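Local coordinates for HmuY protein (Prevotella intermedia, PDB 6R2H) that probably binds heme as a hemophore-like homologue of Porphyromonas gingivalis HmuY, and is seen here in its heme-free form, at residues 18-23 and 29-34; 38-43 and 109-114; 60-65 and 77-82; 116-119 and 123-126; 141-144 and 149-152. One frame throughout, in Å; residues are numbered along the deposited sequence.

Overall arrangement
From the N terminus, interaction 1 closes the first of the loops, pairing strands 17-21 and 28-32 as a beta hairpin. Interaction 2 spans the longest stretch, joining strand 37-42 to strand 105-115 in the larger antiparallel sheet. Interaction 3 is nested inside that loop and ties residues 60-65 to strand 77-80 of the smaller sheet; Gln31 and Leu34 of interaction 1 touch it directly. Interaction 4 follows, closing the short helical link into strand 124-132, the strand lying between the two strands of interaction 2. Interaction 5 comes last, a separate two-stranded ribbon across the chain's centre from interactions 1 and 3. No contacts cross along the chain.

Interaction 1: residues 18-23 and 29-34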
# COMPACT_ATOMS: atom_id res chain seq x y z
N TRP A 18 -3.79 -0.94 -8.62
CA TRP A 18 -2.64 -1.19 -7.79
C TRP A 18 -1.38 -0.87 -8.59
O TRP A 18 -1.37 -0.96 -9.81
CB TRP A 18 -2.61 -2.67 -7.39
CG TRP A 18 -3.57 -3.08 -6.31
CD1 TRP A 18 -4.86 -3.50 -6.47
CD2 TRP A 18 -3.30 -3.13 -4.90
NE1 TRP A 18 -5.41 -3.81 -5.25
CE2 TRP A 18 -4.48 -3.59 -4.27
CE3 TRP A 18 -2.19 -2.81 -4.10
CZ2 TRP A 18 -4.57 -3.75 -2.89
CZ3 TRP A 18 -2.28 -2.97 -2.73
CH2 TRP A 18 -3.46 -3.43 -2.14
N ILE A 19 -0.30 -0.54 -7.88
CA ILE A 19 1.03 -0.68 -8.45
C ILE A 19 1.77 -1.78 -7.68
O ILE A 19 1.61 -1.91 -6.47
CB ILE A 19 1.80 0.65 -8.46
CG1 ILE A 19 2.11 1.17 -7.05
CG2 ILE A 19 1.08 1.68 -9.31
CD1 ILE A 19 3.11 2.30 -7.02
N TYR A 20 2.57 -2.57 -8.41
CA TYR A 20 3.34 -3.68 -7.85
C TYR A 20 4.82 -3.40 -8.08
O TYR A 20 5.26 -3.28 -9.23
CB TYR A 20 2.90 -5.01 -8.47
CG TYR A 20 1.49 -5.42 -8.13
CD1 TYR A 20 0.42 -4.98 -8.89
CD2 TYR A 20 1.23 -6.27 -7.06
CE1 TYR A 20 -0.88 -5.36 -8.58
CE2 TYR A 20 -0.07 -6.66 -6.75
CZ TYR A 20 -1.13 -6.20 -7.51
OH TYR A 20 -2.41 -6.57 -7.22
N ILE A 21 5.59 -3.30 -6.99
CA ILE A 21 6.99 -2.89 -7.10
C ILE A 21 7.93 -4.04 -6.82
O ILE A 21 7.86 -4.66 -5.76
CB ILE A 21 7.30 -1.68 -6.21
CG1 ILE A 21 6.28 -0.56 -6.47
CG2 ILE A 21 8.73 -1.21 -6.43
CD1 ILE A 21 6.22 0.49 -5.40
N ASP A 22 8.83 -4.30 -7.77
CA ASP A 22 9.96 -5.19 -7.56
C ASP A 22 11.10 -4.37 -6.99
O ASP A 22 11.70 -3.55 -7.69
CB ASP A 22 10.40 -5.84 -8.88
CG ASP A 22 11.57 -6.79 -8.73
OD1 ASP A 22 12.21 -6.80 -7.66
OD2 ASP A 22 11.80 -7.56 -9.69
N LEU A 23 11.42 -4.58 -5.71
CA LEU A 23 12.36 -3.68 -5.04
C LEU A 23 13.77 -3.90 -5.57
O LEU A 23 14.57 -2.97 -5.61
CB LEU A 23 12.25 -3.85 -3.52
CG LEU A 23 11.08 -3.10 -2.86
CD1 LEU A 23 11.05 -3.35 -1.37
CD2 LEU A 23 11.10 -1.60 -3.14
N GLU A 29 4.69 -2.55 -12.09
CA GLU A 29 3.61 -2.83 -13.02
C GLU A 29 2.31 -2.33 -12.40
O GLU A 29 2.12 -2.41 -11.19
CB GLU A 29 3.54 -4.34 -13.28
CG GLU A 29 4.40 -4.85 -14.41
CD GLU A 29 4.38 -6.37 -14.50
OE1 GLU A 29 5.44 -6.97 -14.30
OE2 GLU A 29 3.29 -6.94 -14.77
N GLN A 30 1.41 -1.81 -13.24
CA GLN A 30 0.09 -1.40 -12.79
C GLN A 30 -0.91 -2.52 -13.10
O GLN A 30 -0.79 -3.16 -14.14
CB GLN A 30 -0.27 -0.11 -13.51
CG GLN A 30 -1.77 0.05 -13.78
CD GLN A 30 -2.15 1.49 -13.98
OE1 GLN A 30 -1.37 2.41 -13.73
NE2 GLN A 30 -3.37 1.69 -14.46
N GLN A 31 -1.89 -2.73 -12.22
CA GLN A 31 -2.93 -3.71 -12.48
C GLN A 31 -4.18 -3.39 -11.66
O GLN A 31 -4.06 -2.89 -10.55
CB GLN A 31 -2.38 -5.11 -12.16
CG GLN A 31 -3.30 -6.25 -12.57
CD GLN A 31 -2.66 -7.58 -12.26
OE1 GLN A 31 -2.76 -8.09 -11.15
NE2 GLN A 31 -2.00 -8.16 -13.25
N ALA A 32 -5.37 -3.67 -12.20
CA ALA A 32 -6.63 -3.43 -11.49
C ALA A 32 -6.76 -4.41 -10.33
O ALA A 32 -6.24 -5.52 -10.42
CB ALA A 32 -7.81 -3.60 -12.43
N GLU A 33 -7.45 -3.99 -9.27
CA GLU A 33 -7.97 -4.93 -8.29
C GLU A 33 -8.83 -5.97 -9.01
O GLU A 33 -9.73 -5.61 -9.77
CB GLU A 33 -8.86 -4.21 -7.26
CG GLU A 33 -9.53 -5.17 -6.28
CD GLU A 33 -8.56 -6.09 -5.56
OE1 GLU A 33 -7.57 -5.58 -4.97
OE2 GLU A 33 -8.77 -7.32 -5.59
N LEU A 34 -8.56 -7.25 -8.73
CA LEU A 34 -9.16 -8.31 -9.52
C LEU A 34 -10.29 -8.97 -8.76
O LEU A 34 -11.10 -9.68 -9.36
CB LEU A 34 -8.09 -9.33 -9.92
CG LEU A 34 -7.08 -8.83 -10.96
CD1 LEU A 34 -6.09 -9.92 -11.33
CD2 LEU A 34 -7.79 -8.29 -12.20
O HOH W 1 -5.00 -7.47 -8.57
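The indole of Trp18 and the side chain of Glu33 run side by side and point the same way, with ring and carboxylate planes 71° apart. Trp18 NE1 donates to Glu33 OE1 over 2.8 Å, meeting the oxygen on its anti side but tilted from the carboxylate plane. Glu33 leaves its backbone with CG anti to N (chi1 175°) and then bends at chi2, which turns the carboxylate back to the pyrrole edge. Glutamate suits the place: OE1 satisfies the N-H of a buried indole, while OE2 accepts from the backbone N of Gly35.

Over one face of the indole, toward its rim, stands the hydroxyl of Tyr20. The phenol ring in turn crosses the chain of Gln31 at a slant, CE1 lying 3.9 Å from Gln31 CB. A water bridges Tyr20 OH (3.1 Å) and Ala32 O (3.0 Å) and adds a weak bond to Gln31 OE1; Gln31 NE2 is held by Asp64 O.

These groups stand on a beta hairpin. Trp18 with Gln31 and Tyr20 with Glu29 are antiparallel hydrogen-bonded pairs, as in Trp18 N to Gln31 O at 2.8 Å, and Ile19 with Gln30 is the non-hydrogen-bonded pair between them. Trp18, Tyr20, Glu29 and Gln31 therefore share one face, Ile19 and Gln30 the other.

Strand 71-74 borders strand 17-21 on its second edge. Ile19 packs on Phe73 and on Phe8 and Thr10 of strand 6-11, Tyr20 meets Trp69 edge-to-face, and Trp18 and Glu33 rest against Ile112 of strand 105-115.

Interaction 2: residues 38-43 and 109-114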
# COMPACT_ATOMS: atom_id res chain seq x y z
N GLU A 38 -18.35 -5.79 -3.81
CA GLU A 38 -19.64 -5.63 -3.15
C GLU A 38 -19.96 -4.14 -3.14
O GLU A 38 -19.13 -3.34 -2.68
CB GLU A 38 -19.50 -6.19 -1.74
CG GLU A 38 -20.81 -6.54 -1.04
CD GLU A 38 -20.57 -7.47 0.14
OE1 GLU A 38 -20.59 -6.99 1.30
OE2 GLU A 38 -20.36 -8.66 -0.11
N PHE A 39 -21.12 -3.76 -3.70
CA PHE A 39 -21.57 -2.39 -3.57
C PHE A 39 -22.38 -2.29 -2.29
O PHE A 39 -23.33 -3.04 -2.08
CB PHE A 39 -22.25 -1.87 -4.83
CG PHE A 39 -21.27 -1.68 -5.96
CD1 PHE A 39 -20.94 -2.74 -6.80
CD2 PHE A 39 -20.64 -0.46 -6.16
CE1 PHE A 39 -20.00 -2.58 -7.81
CE2 PHE A 39 -19.71 -0.29 -7.18
CZ PHE A 39 -19.39 -1.36 -8.00
N ARG A 40 -21.95 -1.36 -1.42
CA ARG A 40 -22.51 -1.26 -0.09
C ARG A 40 -23.14 0.12 0.08
O ARG A 40 -22.48 1.12 -0.22
CB ARG A 40 -21.39 -1.46 0.93
CG ARG A 40 -20.76 -2.85 0.87
CD ARG A 40 -19.86 -3.13 2.05
NE ARG A 40 -19.19 -4.42 1.90
CZ ARG A 40 -17.99 -4.70 2.41
NH1 ARG A 40 -17.34 -3.78 3.11
NH2 ARG A 40 -17.45 -5.90 2.23
N LYS A 41 -24.41 0.14 0.52
CA LYS A 41 -25.09 1.38 0.86
C LYS A 41 -25.07 1.54 2.37
O LYS A 41 -25.49 0.63 3.09
CB LYS A 41 -26.54 1.38 0.36
CG LYS A 41 -27.25 2.74 0.38
CD LYS A 41 -28.70 2.62 -0.02
CE LYS A 41 -29.37 3.96 -0.23
NZ LYS A 41 -28.87 4.62 -1.47
N TYR A 42 -24.56 2.70 2.84
CA TYR A 42 -24.34 2.94 4.26
C TYR A 42 -25.43 3.84 4.83
O TYR A 42 -25.74 4.87 4.24
CB TYR A 42 -22.93 3.48 4.49
CG TYR A 42 -21.80 2.52 4.21
CD1 TYR A 42 -21.40 1.59 5.15
CD2 TYR A 42 -21.13 2.54 3.00
CE1 TYR A 42 -20.37 0.69 4.91
CE2 TYR A 42 -20.09 1.66 2.73
CZ TYR A 42 -19.71 0.72 3.69
OH TYR A 42 -18.69 -0.15 3.44
N LYS A 43 -25.99 3.42 5.98
CA LYS A 43 -27.14 4.07 6.60
C LYS A 43 -26.67 5.37 7.28
O LYS A 43 -27.30 6.41 7.03
CB LYS A 43 -27.83 3.14 7.60
N PRO A 109 -6.32 -9.76 6.52
CA PRO A 109 -7.50 -9.44 5.72
C PRO A 109 -8.00 -8.03 5.98
O PRO A 109 -7.99 -7.56 7.12
CB PRO A 109 -8.54 -10.47 6.19
CG PRO A 109 -7.69 -11.65 6.64
CD PRO A 109 -6.48 -11.01 7.29
N ALA A 110 -8.37 -7.33 4.90
CA ALA A 110 -8.84 -5.96 4.95
C ALA A 110 -9.66 -5.67 3.69
O ALA A 110 -9.43 -6.28 2.65
CB ALA A 110 -7.68 -4.99 5.09
N ASP A 111 -10.61 -4.75 3.82
CA ASP A 111 -11.38 -4.28 2.68
C ASP A 111 -10.76 -2.99 2.17
O ASP A 111 -10.30 -2.17 2.97
CB ASP A 111 -12.84 -4.01 3.06
CG ASP A 111 -13.59 -5.23 3.56
OD1 ASP A 111 -13.17 -6.35 3.23
OD2 ASP A 111 -14.61 -5.06 4.27
N ILE A 112 -10.72 -2.83 0.84
CA ILE A 112 -10.28 -1.60 0.22
C ILE A 112 -11.45 -1.00 -0.56
O ILE A 112 -12.41 -1.70 -0.90
CB ILE A 112 -9.04 -1.81 -0.69
CG1 ILE A 112 -9.33 -2.80 -1.83
CG2 ILE A 112 -7.79 -2.19 0.11
CD1 ILE A 112 -8.41 -2.63 -3.03
N VAL A 113 -11.35 0.30 -0.84
CA VAL A 113 -12.32 0.99 -1.67
C VAL A 113 -11.86 0.96 -3.12
O VAL A 113 -10.83 1.56 -3.43
CB VAL A 113 -12.52 2.44 -1.19
CG1 VAL A 113 -13.50 3.21 -2.07
CG2 VAL A 113 -12.99 2.46 0.26
N VAL A 114 -12.65 0.32 -4.00
CA VAL A 114 -12.33 0.22 -5.42
C VAL A 114 -13.14 1.21 -6.26
O VAL A 114 -12.74 1.51 -7.38
CB VAL A 114 -12.41 -1.21 -5.99
CG1 VAL A 114 -11.31 -2.10 -5.43
CG2 VAL A 114 -13.77 -1.84 -5.81
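Arg40 and Asp111 reach toward each other from two extended segments whose backbones do not pair, because strand 124-132 runs between strands 37-42 and 105-115. The Arg40 side chain starts beside its own backbone N (chi1 -64°) and is extended from CG to NE, long enough to span that intervening strand. Its NH1 donates to Asp111 OD2 at 3.2 Å along a fairly straight line, the N-H...O angle being 164°. The oxygen lies in the guanidinium plane, at its edge, but the nitrogen approaches from above the carboxylate plane; the two side chains cross at about a right angle and their flat groups are 64° apart.

This bridge is one half of a salt-bridge network on the surface of the large antiparallel sheet of the HmuY fold. The other half comes from strand 37-42 itself, where Glu38 OE1 accepts from Arg40 NE at 3.0 Å. Arginine fits between the two acids because its separate N-H groups serve both: Glu38 OE1 and Asp111 OD2 stay 7.0 Å apart, and the charge between them probably eases their repulsion. Arg40 also touches Met127 of the middle strand and Tyr50 of strand 50-56, and Asp111 packs on Lys129.

Interaction 3: residues 60-65 and 77-82; sequences GTDADL and DARTNN
Charge attraction joins Asp62 to Arg79 loosely: Asp62 OD2 lies 3.6 Å from Arg79 NH2, a salt bridge without a hydrogen bond. The oxygen sits at the edge of the guanidinium and in its plane, while the carboxylate plane is turned 54° from it. Arg79 is extended from CG to NE, with CG anti to the backbone N (chi1 -173°), and this length carries its charge from strand 77-80 to the loop.

The van der Waals part of the contact is Leu65, which comes from the opposite direction and sets its CD1 methyl 3.9 Å from Arg79 NH1.

Hydrogen bonds shape the loop rather than crossing the contact. Asp64 OD1 is gripped twice by one residue, accepting from Thr61 N at 2.8 Å and from Thr61 OG1 at 3.1 Å. Asp64 N returns a bond to Thr61 O, closing the 3-10 turn of residues 62-64 on which Asp62 is carried. Threonine suits the place because its hydroxyl adds a second donor to its backbone N-H, and the Asp64 carboxylate receives both.

Strand 77-80 is an outermost strand of the smaller sheet, beside strand 71-74. Arg79 also touches Trp18 and Tyr20 of strand 17-21, and Leu65 packs on Tyr20.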
# COMPACT_ATOMS: atom_id res chain seq x y z
N GLY A 60 -10.32 -11.84 -12.07
CA GLY A 60 -9.10 -12.62 -12.06
C GLY A 60 -8.83 -13.24 -10.69
O GLY A 60 -9.69 -13.22 -9.81
N THR A 61 -7.63 -13.81 -10.54
CA THR A 61 -7.20 -14.42 -9.29
C THR A 61 -5.74 -14.03 -9.03
O THR A 61 -5.12 -13.37 -9.85
CB THR A 61 -7.33 -15.94 -9.35
OG1 THR A 61 -6.38 -16.39 -10.32
CG2 THR A 61 -8.72 -16.41 -9.73
N ASP A 62 -5.21 -14.48 -7.89
CA ASP A 62 -3.83 -14.18 -7.52
C ASP A 62 -2.85 -14.72 -8.57
O ASP A 62 -1.74 -14.22 -8.70
CB ASP A 62 -3.53 -14.61 -6.07
CG ASP A 62 -4.08 -13.65 -5.02
OD1 ASP A 62 -4.88 -12.75 -5.38
OD2 ASP A 62 -3.69 -13.81 -3.84
N ALA A 63 -3.27 -15.73 -9.34
CA ALA A 63 -2.45 -16.26 -10.41
C ALA A 63 -2.20 -15.21 -11.48
O ALA A 63 -1.23 -15.32 -12.24
CB ALA A 63 -3.08 -17.50 -10.97
N ASP A 64 -3.05 -14.17 -11.55
CA ASP A 64 -2.92 -13.16 -12.59
C ASP A 64 -2.01 -12.01 -12.14
O ASP A 64 -1.72 -11.12 -12.95
CB ASP A 64 -4.27 -12.57 -13.01
CG ASP A 64 -5.32 -13.59 -13.38
OD1 ASP A 64 -5.74 -14.34 -12.49
OD2 ASP A 64 -5.74 -13.59 -14.55
N LEU A 65 -1.57 -12.01 -10.88
CA LEU A 65 -0.76 -10.94 -10.31
C LEU A 65 0.58 -10.87 -11.04
O LEU A 65 1.08 -11.89 -11.52
CB LEU A 65 -0.57 -11.19 -8.81
CG LEU A 65 -1.81 -10.91 -7.96
CD1 LEU A 65 -1.50 -10.96 -6.46
CD2 LEU A 65 -2.42 -9.57 -8.32
N ASP A 77 -3.13 2.50 0.65
CA ASP A 77 -3.08 1.15 1.21
C ASP A 77 -1.83 0.42 0.71
O ASP A 77 -1.42 0.60 -0.44
CB ASP A 77 -4.31 0.33 0.82
CG ASP A 77 -5.62 1.08 0.98
OD1 ASP A 77 -5.93 1.46 2.12
OD2 ASP A 77 -6.31 1.27 -0.03
N ALA A 78 -1.28 -0.45 1.56
CA ALA A 78 -0.05 -1.17 1.29
C ALA A 78 -0.23 -2.67 1.52
O ALA A 78 -0.87 -3.10 2.48
CB ALA A 78 1.06 -0.63 2.17
N ARG A 79 0.39 -3.45 0.64
CA ARG A 79 0.40 -4.90 0.73
C ARG A 79 1.81 -5.38 0.41
O ARG A 79 2.53 -4.73 -0.34
CB ARG A 79 -0.56 -5.47 -0.32
CG ARG A 79 -0.79 -6.97 -0.23
CD ARG A 79 -1.57 -7.38 -1.46
NE ARG A 79 -2.01 -8.76 -1.49
CZ ARG A 79 -2.59 -9.32 -2.55
NH1 ARG A 79 -2.80 -8.60 -3.65
NH2 ARG A 79 -2.95 -10.59 -2.52
N THR A 80 2.20 -6.52 1.00
CA THR A 80 3.50 -7.11 0.74
C THR A 80 3.30 -8.49 0.14
O THR A 80 2.26 -9.13 0.34
CB THR A 80 4.39 -7.16 2.00
OG1 THR A 80 3.86 -8.19 2.84
CG2 THR A 80 4.43 -5.85 2.77
N ASN A 81 4.31 -8.93 -0.62
CA ASN A 81 4.38 -10.27 -1.16
C ASN A 81 5.07 -11.16 -0.13
O ASN A 81 6.29 -11.36 -0.19
CB ASN A 81 5.12 -10.26 -2.49
CG ASN A 81 4.99 -11.57 -3.22
OD1 ASN A 81 4.42 -12.52 -2.69
ND2 ASN A 81 5.50 -11.65 -4.43
N ASN A 82 4.29 -11.66 0.84
CA ASN A 82 4.76 -12.57 1.87
C ASN A 82 5.86 -11.89 2.72
O ASN A 82 6.94 -12.46 2.94
CB ASN A 82 5.09 -13.92 1.24
CG ASN A 82 4.78 -15.12 2.11
OD1 ASN A 82 4.14 -15.01 3.16
ND2 ASN A 82 5.24 -16.28 1.68

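Interaction 4: residues 116-119 and 123-126; sequences MSRM and GVLG
Arg118 bends at chi3 (87°) and Val124 turns CG1 anti to its backbone N (chi1 167°), and these two torsions bring the methyl over one face of the guanidinium, toward its rim, with Val124 CG1 3.8 Å from Arg118 NH1. The two side chains run alongside each other at a tight connection between neighbouring antiparallel strands, 105-115 and 124-132, made by a type I beta turn (Met116 to Met119) and the short helix 119-122.

Arg118 holds the N-cap position, and Gly123 is the first residue past the helix, with a positive phi of 66° that glycine adopts readily. Two backbone bonds draw the ends together: Val124 N to Arg118 O at 3.1 Å, and Gly123 N to Met119 O at 2.9 Å, the latter bent. In both, the donor sits above the carbonyl plane. A water also accepts from Arg118 N.

Arg118 NE forms a salt bridge with Glu122, which probably helps hold the guanidinium over the valine, while Phe39 of strand 37-42 touches both Arg118 and Val124. Valine is a fitting buried partner, its CG1 methyl giving the flat guanidinium an apolar surface to rest on.

On the outer side Met119 and Leu125 lie side by side, the apolar chains shielding one another where the turn is otherwise exposed. Leu125 CD2 is the common point, 4.0 Å from Met119 CG and 4.0 Å from Met116 CB.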
# COMPACT_ATOMS: atom_id res chain seq x y z
N MET A 116 -15.59 4.81 -5.79
CA MET A 116 -16.17 5.78 -4.87
C MET A 116 -17.11 6.74 -5.60
O MET A 116 -17.59 7.71 -5.02
CB MET A 116 -15.11 6.54 -4.06
CG MET A 116 -14.39 7.60 -4.84
SD MET A 116 -13.43 8.55 -3.65
CE MET A 116 -12.92 9.94 -4.66
N SER A 117 -17.43 6.40 -6.85
CA SER A 117 -18.16 7.30 -7.73
C SER A 117 -19.60 7.54 -7.26
O SER A 117 -20.20 8.56 -7.59
CB SER A 117 -18.13 6.80 -9.14
OG SER A 117 -18.99 5.67 -9.27
N ARG A 118 -20.16 6.61 -6.47
CA ARG A 118 -21.55 6.73 -6.07
C ARG A 118 -21.66 7.03 -4.58
O ARG A 118 -22.71 6.79 -3.97
CB ARG A 118 -22.31 5.43 -6.38
CG ARG A 118 -22.48 5.14 -7.85
CD ARG A 118 -22.75 3.61 -7.87
NE ARG A 118 -24.16 3.22 -7.70
CZ ARG A 118 -24.57 1.97 -7.45
NH1 ARG A 118 -23.69 0.98 -7.31
NH2 ARG A 118 -25.86 1.70 -7.35
N MET A 119 -20.59 7.57 -4.00
CA MET A 119 -20.59 7.86 -2.57
C MET A 119 -21.37 9.15 -2.30
O MET A 119 -22.15 9.20 -1.35
CB MET A 119 -19.17 7.98 -1.99
CG MET A 119 -19.20 7.88 -0.49
SD MET A 119 -17.74 8.59 0.31
CE MET A 119 -18.33 8.67 2.01
N GLY A 123 -24.39 7.41 -1.26
CA GLY A 123 -23.76 6.84 -0.08
C GLY A 123 -23.42 5.36 -0.27
O GLY A 123 -23.57 4.56 0.65
N VAL A 124 -23.00 5.02 -1.49
CA VAL A 124 -22.64 3.66 -1.87
C VAL A 124 -21.15 3.61 -2.20
O VAL A 124 -20.61 4.51 -2.84
CB VAL A 124 -23.49 3.14 -3.05
CG1 VAL A 124 -22.93 1.86 -3.67
CG2 VAL A 124 -24.96 2.96 -2.67
N LEU A 125 -20.49 2.53 -1.76
CA LEU A 125 -19.10 2.26 -2.08
C LEU A 125 -18.95 0.83 -2.59
O LEU A 125 -19.53 -0.09 -2.01
CB LEU A 125 -18.26 2.42 -0.81
CG LEU A 125 -18.05 3.85 -0.32
CD1 LEU A 125 -17.53 3.84 1.11
CD2 LEU A 125 -17.08 4.60 -1.23
N GLY A 126 -18.14 0.69 -3.65
CA GLY A 126 -17.59 -0.59 -4.07
C GLY A 126 -16.37 -0.96 -3.23
O GLY A 126 -15.37 -0.24 -3.24
O HOH W 2 -19.61 4.04 -5.08

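Interaction 5: residues 141-144 and 149-152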
# COMPACT_ATOMS: atom_id res chain seq x y z
N LYS A 141 0.12 9.36 7.92
CA LYS A 141 -0.68 9.50 9.13
C LYS A 141 -1.80 10.48 8.83
O LYS A 141 -1.55 11.57 8.30
CB LYS A 141 0.19 10.02 10.28
CG LYS A 141 -0.45 9.93 11.66
CD LYS A 141 0.50 9.44 12.74
CE LYS A 141 -0.04 9.62 14.14
NZ LYS A 141 -1.49 9.31 14.20
N SER A 142 -3.03 10.07 9.15
CA SER A 142 -4.16 10.96 8.98
C SER A 142 -4.02 12.11 9.96
O SER A 142 -3.64 11.90 11.11
CB SER A 142 -5.47 10.23 9.15
OG SER A 142 -6.47 11.11 9.66
N ASN A 143 -4.28 13.32 9.46
CA ASN A 143 -4.42 14.50 10.30
C ASN A 143 -5.89 14.66 10.73
O ASN A 143 -6.24 15.69 11.29
CB ASN A 143 -3.86 15.72 9.57
CG ASN A 143 -2.34 15.77 9.60
OD1 ASN A 143 -1.75 15.93 10.66
ND2 ASN A 143 -1.71 15.68 8.45
N GLY A 144 -6.73 13.64 10.50
CA GLY A 144 -8.18 13.78 10.57
C GLY A 144 -8.81 13.88 9.18
O GLY A 144 -8.19 14.39 8.25
N LYS A 149 -3.15 14.12 4.38
CA LYS A 149 -2.40 13.27 5.29
C LYS A 149 -0.96 13.76 5.31
O LYS A 149 -0.59 14.56 4.46
CB LYS A 149 -2.44 11.82 4.81
CG LYS A 149 -3.83 11.24 4.61
CD LYS A 149 -3.78 9.78 4.20
CE LYS A 149 -5.13 9.10 4.16
NZ LYS A 149 -5.81 9.20 5.47
N THR A 150 -0.16 13.27 6.27
CA THR A 150 1.27 13.56 6.32
C THR A 150 2.08 12.28 6.18
O THR A 150 1.78 11.25 6.80
CB THR A 150 1.66 14.35 7.57
OG1 THR A 150 0.89 15.56 7.53
CG2 THR A 150 3.12 14.74 7.61
N VAL A 151 3.14 12.38 5.37
CA VAL A 151 4.07 11.28 5.19
C VAL A 151 4.93 11.21 6.46
O VAL A 151 5.41 12.24 6.92
CB VAL A 151 4.92 11.46 3.92
CG1 VAL A 151 6.04 10.43 3.86
CG2 VAL A 151 4.05 11.38 2.66
N MET A 152 5.05 10.01 7.03
CA MET A 152 5.89 9.78 8.18
C MET A 152 7.34 9.63 7.72
O MET A 152 7.60 9.16 6.62
CB MET A 152 5.47 8.53 8.96
CG MET A 152 4.12 8.67 9.63
SD MET A 152 3.96 9.95 10.92
CE MET A 152 3.97 11.49 9.99
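Lys141 and Thr150 form an antiparallel hydrogen-bonded pair, their CA atoms 5.3 Å apart, with Lys141 N to Thr150 O at 2.8 Å and Thr150 N to Lys141 O at 3.0 Å. Beyond this rung the chain 141-144 turns away: Ser142 OG accepts from Gly144 N at 2.7 Å, an ST turn, and Gly144 takes a positive phi that a residue with a side chain would find hard to adopt.

Asn143 carries the polar part of the contact. Its amide crosses Thr150 at a slant, and ND2 donates to Thr150 OG1 over 2.8 Å with the oxygen in the amide plane; the same ND2 also bonds to Pro148 O. Asparagine suits the spot, since one NH2 can serve two acceptors and so tie the turn to both the strand and the loop before it.

On the face shared by Lys141 and Thr150, Met152 folds back through bends at chi2 (-63°) and chi3, which lays SD 3.8 Å from Lys141 CB. Lys149 instead sets CB 3.6 Å from Lys141 O.

The ribbon of strands 140-141 and 150-151 is a sheet of its own. Val151 points away from segment 141-144 and packs on Val140 and on Phe170 and Asn173 of strand 165-174, and Lys149 also touches Asn173, which joins the ribbon to the large sheet.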